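Pre-mRNA splicing factor PRP8 (Cyanidioschyzon merolae, PDB 6NQI) is a spliceosomal protein, here represented by its RNase H-like domain, that as a whole probably binds pre-mRNA introns and the U1, U2, U5 and U6 small nuclear RNAs. Local coordinates at residues A19-A24 / R128-R133; L38-V43 / P123-R128. All coordinates share one frame; numbering follows the deposited sequence.

Interaction 1 (A19-A24 / R128-R133); sequences AYRPHA and RTQTAR
Arg-21 and Thr-129 meet by van der Waals packing: NH2 of Arg-21 lies 4.0 Å from the methyl CG2 of Thr-129. The same NH2 is 4.3 Å from CG of Gln-130, and both carbons approach the guanidinium obliquely. The arginine leaves the backbone with CG beside its N (chi1 -73°), runs extended, then bends at chi3 (-55°), which brings its head to the last turn of helix 123-130. Gln-130 offers the aliphatic part of its chain; Met-120 adds cover, touching both Arg-21 and Thr-129.

No hydrogen bond runs between the two segments; the polar ends find other partners. Thr-129 turns OG1 back along the helix to the carbonyl O of Ile-125, with CG2 anti to its own N; the hydroxyl is thus used within the helix and the methyl meets the arginine. Asn-25 joins the two sides: its backbone O accepts from NH2 of Arg-21, while its side-chain ND2 donates to O of Thr-129.

Backbone bonds shape both partners. Ala-24 N bonds to Arg-21 O (3.0 Å), closing a type II turn with Pro-22 and His-23 at its corners; this turn joins strands 11-21 and 24-32 as a tight hairpin. Where helix 123-130 ends, Ala-132 N reaches Thr-129 O (3.2 Å), so that carbonyl receives two donors.

The hairpin end of the RNase H-like sheet is therefore tied to the end of the helix through Asn-25. The carbonyl of Asn-25 probably stabilises the positive guanidinium by its dipole, whose contact with the helix is a modest van der Waals one, NH2 against aliphatic carbons.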
loop_
_atom_site.group_PDB
_atom_site.type_symbol
_atom_site.label_atom_id
_atom_site.label_comp_id
_atom_site.label_asym_id
_atom_site.label_seq_id
_atom_site.Cartn_x
_atom_site.Cartn_y
_atom_site.Cartn_z
ATOM N N ALA A 19 -10.458 -3.518 -2.382
ATOM C CA ALA A 19 -11.104 -2.477 -3.160
ATOM C C ALA A 19 -12.621 -2.551 -3.000
ATOM O O ALA A 19 -13.296 -1.515 -3.017
ATOM C CB ALA A 19 -10.688 -2.587 -4.627
ATOM N N TYR A 20 -13.163 -3.753 -2.856
ATOM C CA TYR A 20 -14.546 -3.963 -2.468
ATOM C C TYR A 20 -14.595 -4.498 -1.047
ATOM O O TYR A 20 -14.074 -5.583 -0.775
ATOM C CB TYR A 20 -15.277 -4.917 -3.413
ATOM C CG TYR A 20 -16.639 -5.300 -2.888
ATOM C CD1 TYR A 20 -17.715 -4.413 -2.958
ATOM C CD2 TYR A 20 -16.852 -6.544 -2.323
ATOM C CE1 TYR A 20 -18.964 -4.758 -2.470
ATOM C CE2 TYR A 20 -18.091 -6.898 -1.842
ATOM C CZ TYR A 20 -19.148 -6.007 -1.913
ATOM O OH TYR A 20 -20.380 -6.387 -1.411
ATOM N N ARG A 21 -15.247 -3.762 -0.152
ATOM C CA ARG A 21 -15.553 -4.294 1.168
ATOM C C ARG A 21 -17.063 -4.246 1.352
ATOM O O ARG A 21 -17.680 -3.211 1.059
ATOM C CB ARG A 21 -14.850 -3.510 2.294
ATOM C CG ARG A 21 -13.327 -3.767 2.376
ATOM C CD ARG A 21 -12.721 -3.288 3.699
ATOM N NE ARG A 21 -13.010 -1.887 3.954
ATOM C CZ ARG A 21 -13.006 -1.346 5.161
ATOM N NH1 ARG A 21 -12.728 -2.105 6.215
ATOM N NH2 ARG A 21 -13.297 -0.059 5.314
ATOM N N PRO A 22 -17.705 -5.357 1.748
ATOM C CA PRO A 22 -19.175 -5.376 1.831
ATOM C C PRO A 22 -19.729 -4.167 2.570
ATOM O O PRO A 22 -19.380 -3.931 3.729
ATOM C CB PRO A 22 -19.464 -6.684 2.580
ATOM C CG PRO A 22 -18.306 -7.565 2.242
ATOM C CD PRO A 22 -17.109 -6.632 2.187
ATOM N N HIS A 23 -20.565 -3.383 1.880
ATOM C CA HIS A 23 -21.250 -2.224 2.464
ATOM C C HIS A 23 -20.293 -1.235 3.131
ATOM O O HIS A 23 -20.582 -0.676 4.191
ATOM C CB HIS A 23 -22.324 -2.648 3.460
ATOM C CG HIS A 23 -23.408 -3.521 2.895
ATOM N ND1 HIS A 23 -23.455 -4.886 3.099
ATOM C CD2 HIS A 23 -24.533 -3.205 2.210
ATOM C CE1 HIS A 23 -24.540 -5.376 2.524
ATOM N NE2 HIS A 23 -25.213 -4.377 1.981
ATOM N N ALA A 24 -19.133 -1.021 2.520
ATOM C CA ALA A 24 -18.211 -0.014 3.030
ATOM C C ALA A 24 -17.281 0.406 1.907
ATOM O O ALA A 24 -17.075 -0.339 0.944
ATOM C CB ALA A 24 -17.404 -0.520 4.228
ATOM N N ARG A 128 -10.488 7.517 8.457
ATOM C CA ARG A 128 -10.530 8.402 7.300
ATOM C C ARG A 128 -11.257 7.737 6.141
ATOM O O ARG A 128 -11.899 8.421 5.336
ATOM C CB ARG A 128 -9.125 8.823 6.886
ATOM C CG ARG A 128 -9.084 9.835 5.755
ATOM C CD ARG A 128 -7.641 10.089 5.355
ATOM N NE ARG A 128 -7.436 11.232 4.463
ATOM C CZ ARG A 128 -6.681 12.289 4.755
ATOM N NH1 ARG A 128 -6.059 12.363 5.929
ATOM N NH2 ARG A 128 -6.543 13.273 3.870
ATOM N N THR A 129 -11.234 6.404 6.086
ATOM C CA THR A 129 -11.804 5.688 4.953
ATOM C C THR A 129 -13.317 5.678 4.990
ATOM O O THR A 129 -13.965 6.025 3.996
ATOM C CB THR A 129 -11.289 4.253 4.916
ATOM O OG1 THR A 129 -9.884 4.241 4.671
ATOM C CG2 THR A 129 -12.027 3.445 3.856
ATOM N N GLN A 130 -13.908 5.263 6.114
ATOM C CA GLN A 130 -15.368 5.149 6.139
ATOM C C GLN A 130 -16.059 6.496 5.977
ATOM O O GLN A 130 -17.080 6.593 5.290
ATOM C CB GLN A 130 -15.835 4.457 7.404
ATOM C CG GLN A 130 -15.547 2.986 7.357
ATOM C CD GLN A 130 -16.025 2.275 8.589
ATOM O OE1 GLN A 130 -17.168 2.468 9.032
ATOM N NE2 GLN A 130 -15.160 1.434 9.156
ATOM N N THR A 131 -15.509 7.545 6.569
ATOM C CA THR A 131 -16.119 8.865 6.505
ATOM C C THR A 131 -15.893 9.570 5.172
ATOM O O THR A 131 -16.385 10.687 4.993
ATOM C CB THR A 131 -15.562 9.739 7.639
ATOM O OG1 THR A 131 -14.124 9.600 7.681
ATOM C CG2 THR A 131 -16.182 9.366 9.000
ATOM N N ALA A 132 -15.164 8.958 4.241
ATOM C CA ALA A 132 -14.898 9.590 2.953
ATOM C C ALA A 132 -16.186 9.758 2.144
ATOM O O ALA A 132 -17.077 8.907 2.164
ATOM C CB ALA A 132 -13.872 8.778 2.164
ATOM N N ARG A 133 -16.248 10.852 1.381
ATOM C CA ARG A 133 -17.388 11.132 0.525
ATOM C C ARG A 133 -17.066 11.037 -0.959
ATOM O O ARG A 133 -17.992 10.896 -1.766
ATOM C CB ARG A 133 -17.945 12.539 0.824
ATOM C CG ARG A 133 -18.385 12.719 2.280
ATOM C CD ARG A 133 -19.199 13.983 2.533
ATOM N NE ARG A 133 -18.451 15.233 2.404
ATOM C CZ ARG A 133 -17.821 15.845 3.405
ATOM N NH1 ARG A 133 -17.824 15.317 4.625
ATOM N NH2 ARG A 133 -17.191 16.991 3.181
#

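Interaction 2 (L38-V43 / P123-R128); sequences LFVKIV and PEIRDR
The carbonyl O of Arg-128 is met by Ile-42, whose CD1 lies 3.8 Å away; OG1 of Thr-131 bonds chiefly to Asp-127 O and only weakly to Arg-128 O. Within the helix, Asp-127 N bonds to Pro-123 O (2.9 Å) and Arg-128 N to Glu-124 O (3.0 Å), the regular i to i+4 pattern.

No hydrogen bond crosses the contact, made by aliphatic groups and one methyl against a carbonyl. With CG1 beside its backbone N and the chain then extended (chi2 172°), Ile-42 carries CD1 out from the strand to the helix, where it also comes within 4.4 Å of CG of Arg-128. One helical turn earlier, CG2 of Ile-125 meets CG1 of Val-40 at 4.4 Å, methyl to methyl. Trp-140 touches both of these residues, Val-27 adds to Val-40, and Trp-29 to Ile-125. Arg-128 stretches out over Ser-138 and Trp-140 of strand 137-141.

Leu-38, Val-40 and Ile-42 point to the helix side, the latter two making the contact, while Phe-39 and Lys-41 reach helix 54-71. A sheet with helices on both faces is the RNase H-like arrangement. Aliphatic packing holds the helix to strand 37-43, beside the edge strand 137-141.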
loop_
_atom_site.group_PDB
_atom_site.type_symbol
_atom_site.label_atom_id
_atom_site.label_comp_id
_atom_site.label_asym_id
_atom_site.label_seq_id
_atom_site.Cartn_x
_atom_site.Cartn_y
_atom_site.Cartn_z
ATOM N N LEU A 38 3.382 5.922 1.219
ATOM C CA LEU A 38 2.193 5.081 1.086
ATOM C C LEU A 38 1.058 5.860 0.428
ATOM O O LEU A 38 0.661 6.915 0.932
ATOM C CB LEU A 38 1.766 4.541 2.453
ATOM C CG LEU A 38 0.577 3.589 2.369
ATOM C CD1 LEU A 38 0.981 2.322 1.660
ATOM C CD2 LEU A 38 -0.012 3.268 3.747
ATOM N N PHE A 39 0.542 5.340 -0.699
ATOM C CA PHE A 39 -0.607 5.906 -1.410
ATOM C C PHE A 39 -1.861 5.132 -1.025
ATOM O O PHE A 39 -2.051 3.989 -1.470
ATOM C CB PHE A 39 -0.416 5.820 -2.924
ATOM C CG PHE A 39 0.832 6.442 -3.417
ATOM C CD1 PHE A 39 0.886 7.789 -3.684
ATOM C CD2 PHE A 39 1.970 5.679 -3.595
ATOM C CE1 PHE A 39 2.052 8.359 -4.168
ATOM C CE2 PHE A 39 3.138 6.238 -4.062
ATOM C CZ PHE A 39 3.179 7.580 -4.347
ATOM N N VAL A 40 -2.731 5.766 -0.243
ATOM C CA VAL A 40 -4.032 5.211 0.103
ATOM C C VAL A 40 -5.050 5.817 -0.848
ATOM O O VAL A 40 -5.250 7.042 -0.868
ATOM C CB VAL A 40 -4.403 5.500 1.563
ATOM C CG1 VAL A 40 -5.652 4.754 1.930
ATOM C CG2 VAL A 40 -3.285 5.093 2.478
ATOM N N LYS A 41 -5.662 4.976 -1.668
ATOM C CA LYS A 41 -6.718 5.412 -2.566
ATOM C C LYS A 41 -8.031 4.821 -2.058
ATOM O O LYS A 41 -8.263 3.617 -2.189
ATOM C CB LYS A 41 -6.409 4.983 -4.001
ATOM C CG LYS A 41 -7.547 5.201 -4.954
ATOM C CD LYS A 41 -7.753 6.687 -5.288
ATOM C CE LYS A 41 -8.743 6.847 -6.450
ATOM N NZ LYS A 41 -8.987 8.277 -6.784
ATOM N N ILE A 42 -8.880 5.654 -1.469
ATOM C CA ILE A 42 -10.172 5.185 -0.965
ATOM C C ILE A 42 -11.121 4.999 -2.144
ATOM O O ILE A 42 -11.325 5.926 -2.929
ATOM C CB ILE A 42 -10.749 6.163 0.075
ATOM C CG1 ILE A 42 -9.697 6.446 1.167
ATOM C CG2 ILE A 42 -12.002 5.603 0.674
ATOM C CD1 ILE A 42 -10.060 7.538 2.145
ATOM N N VAL A 43 -11.647 3.784 -2.307
ATOM C CA VAL A 43 -12.604 3.429 -3.360
ATOM C C VAL A 43 -14.020 3.552 -2.785
ATOM O O VAL A 43 -14.433 2.752 -1.936
ATOM C CB VAL A 43 -12.351 2.016 -3.900
ATOM C CG1 VAL A 43 -13.424 1.622 -4.916
ATOM C CG2 VAL A 43 -10.959 1.926 -4.515
ATOM N N PRO A 123 -6.432 2.416 12.965
ATOM C CA PRO A 123 -7.671 3.184 13.174
ATOM C C PRO A 123 -7.706 4.518 12.441
ATOM O O PRO A 123 -8.788 4.954 12.024
ATOM C CB PRO A 123 -7.731 3.351 14.704
ATOM C CG PRO A 123 -6.866 2.258 15.243
ATOM C CD PRO A 123 -5.758 2.130 14.238
ATOM N N GLU A 124 -6.561 5.179 12.268
ATOM C CA GLU A 124 -6.546 6.449 11.549
ATOM C C GLU A 124 -7.008 6.255 10.108
ATOM O O GLU A 124 -7.789 7.054 9.584
ATOM C CB GLU A 124 -5.135 7.037 11.605
ATOM C CG GLU A 124 -5.005 8.536 11.832
ATOM C CD GLU A 124 -3.907 8.829 12.852
ATOM O OE1 GLU A 124 -2.704 8.585 12.527
ATOM O OE2 GLU A 124 -4.243 9.317 13.961
ATOM N N ILE A 125 -6.530 5.184 9.461
ATOM C CA ILE A 125 -6.879 4.885 8.073
ATOM C C ILE A 125 -8.321 4.424 7.965
ATOM O O ILE A 125 -9.065 4.839 7.071
ATOM C CB ILE A 125 -5.949 3.798 7.500
ATOM C CG1 ILE A 125 -4.480 4.211 7.540
ATOM C CG2 ILE A 125 -6.379 3.455 6.077
ATOM C CD1 ILE A 125 -4.194 5.476 6.832
ATOM N N ARG A 126 -8.709 3.486 8.819
ATOM C CA ARG A 126 -10.082 3.002 8.803
ATOM C C ARG A 126 -11.065 4.161 8.979
ATOM O O ARG A 126 -12.063 4.263 8.248
ATOM C CB ARG A 126 -10.233 1.923 9.868
ATOM C CG ARG A 126 -11.566 1.271 9.938
ATOM C CD ARG A 126 -11.642 0.476 11.233
ATOM N NE ARG A 126 -11.320 1.313 12.390
ATOM C CZ ARG A 126 -11.221 0.866 13.635
ATOM N NH1 ARG A 126 -11.426 -0.417 13.911
ATOM N NH2 ARG A 126 -10.917 1.711 14.609
ATOM N N ASP A 127 -10.754 5.077 9.902
ATOM C CA ASP A 127 -11.625 6.205 10.195
ATOM C C ASP A 127 -11.642 7.223 9.064
ATOM O O ASP A 127 -12.709 7.770 8.739
ATOM C CB ASP A 127 -11.192 6.859 11.501
ATOM C CG ASP A 127 -11.559 6.023 12.712
ATOM O OD1 ASP A 127 -12.348 5.064 12.536
ATOM O OD2 ASP A 127 -11.075 6.320 13.836
ATOM N N ARG A 128 -10.488 7.517 8.457
ATOM C CA ARG A 128 -10.530 8.402 7.300
ATOM C C ARG A 128 -11.257 7.737 6.141
ATOM O O ARG A 128 -11.899 8.421 5.336
ATOM C CB ARG A 128 -9.125 8.823 6.886
ATOM C CG ARG A 128 -9.084 9.835 5.755
ATOM C CD ARG A 128 -7.641 10.089 5.355
ATOM N NE ARG A 128 -7.436 11.232 4.463
ATOM C CZ ARG A 128 -6.681 12.289 4.755
ATOM N NH1 ARG A 128 -6.059 12.363 5.929
ATOM N NH2 ARG A 128 -6.543 13.273 3.870
#

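From the N terminus, the hairpin turn at 19-24 comes first, then strand 37-43. Some 80 residues later, after helices 54-71 and 90-97 and strands 81-84 and 107-108, the chain returns as helix 123-130. Interaction 2 closes that excursion on strand 37-43; interaction 1 closes a longer loop on the hairpin, so the smaller loop lies wholly within the larger. Arg-128 lies in both helix segments but touches the partner only in interaction 2, and CD1 of Ile-42 also packs 3.8 Å from CA of Thr-129, making the two contacts continuous. Together they pack one helix against a face of the sheet, its body on strand 37-43 and its last turn near the hairpin of strands 11-21 and 24-32.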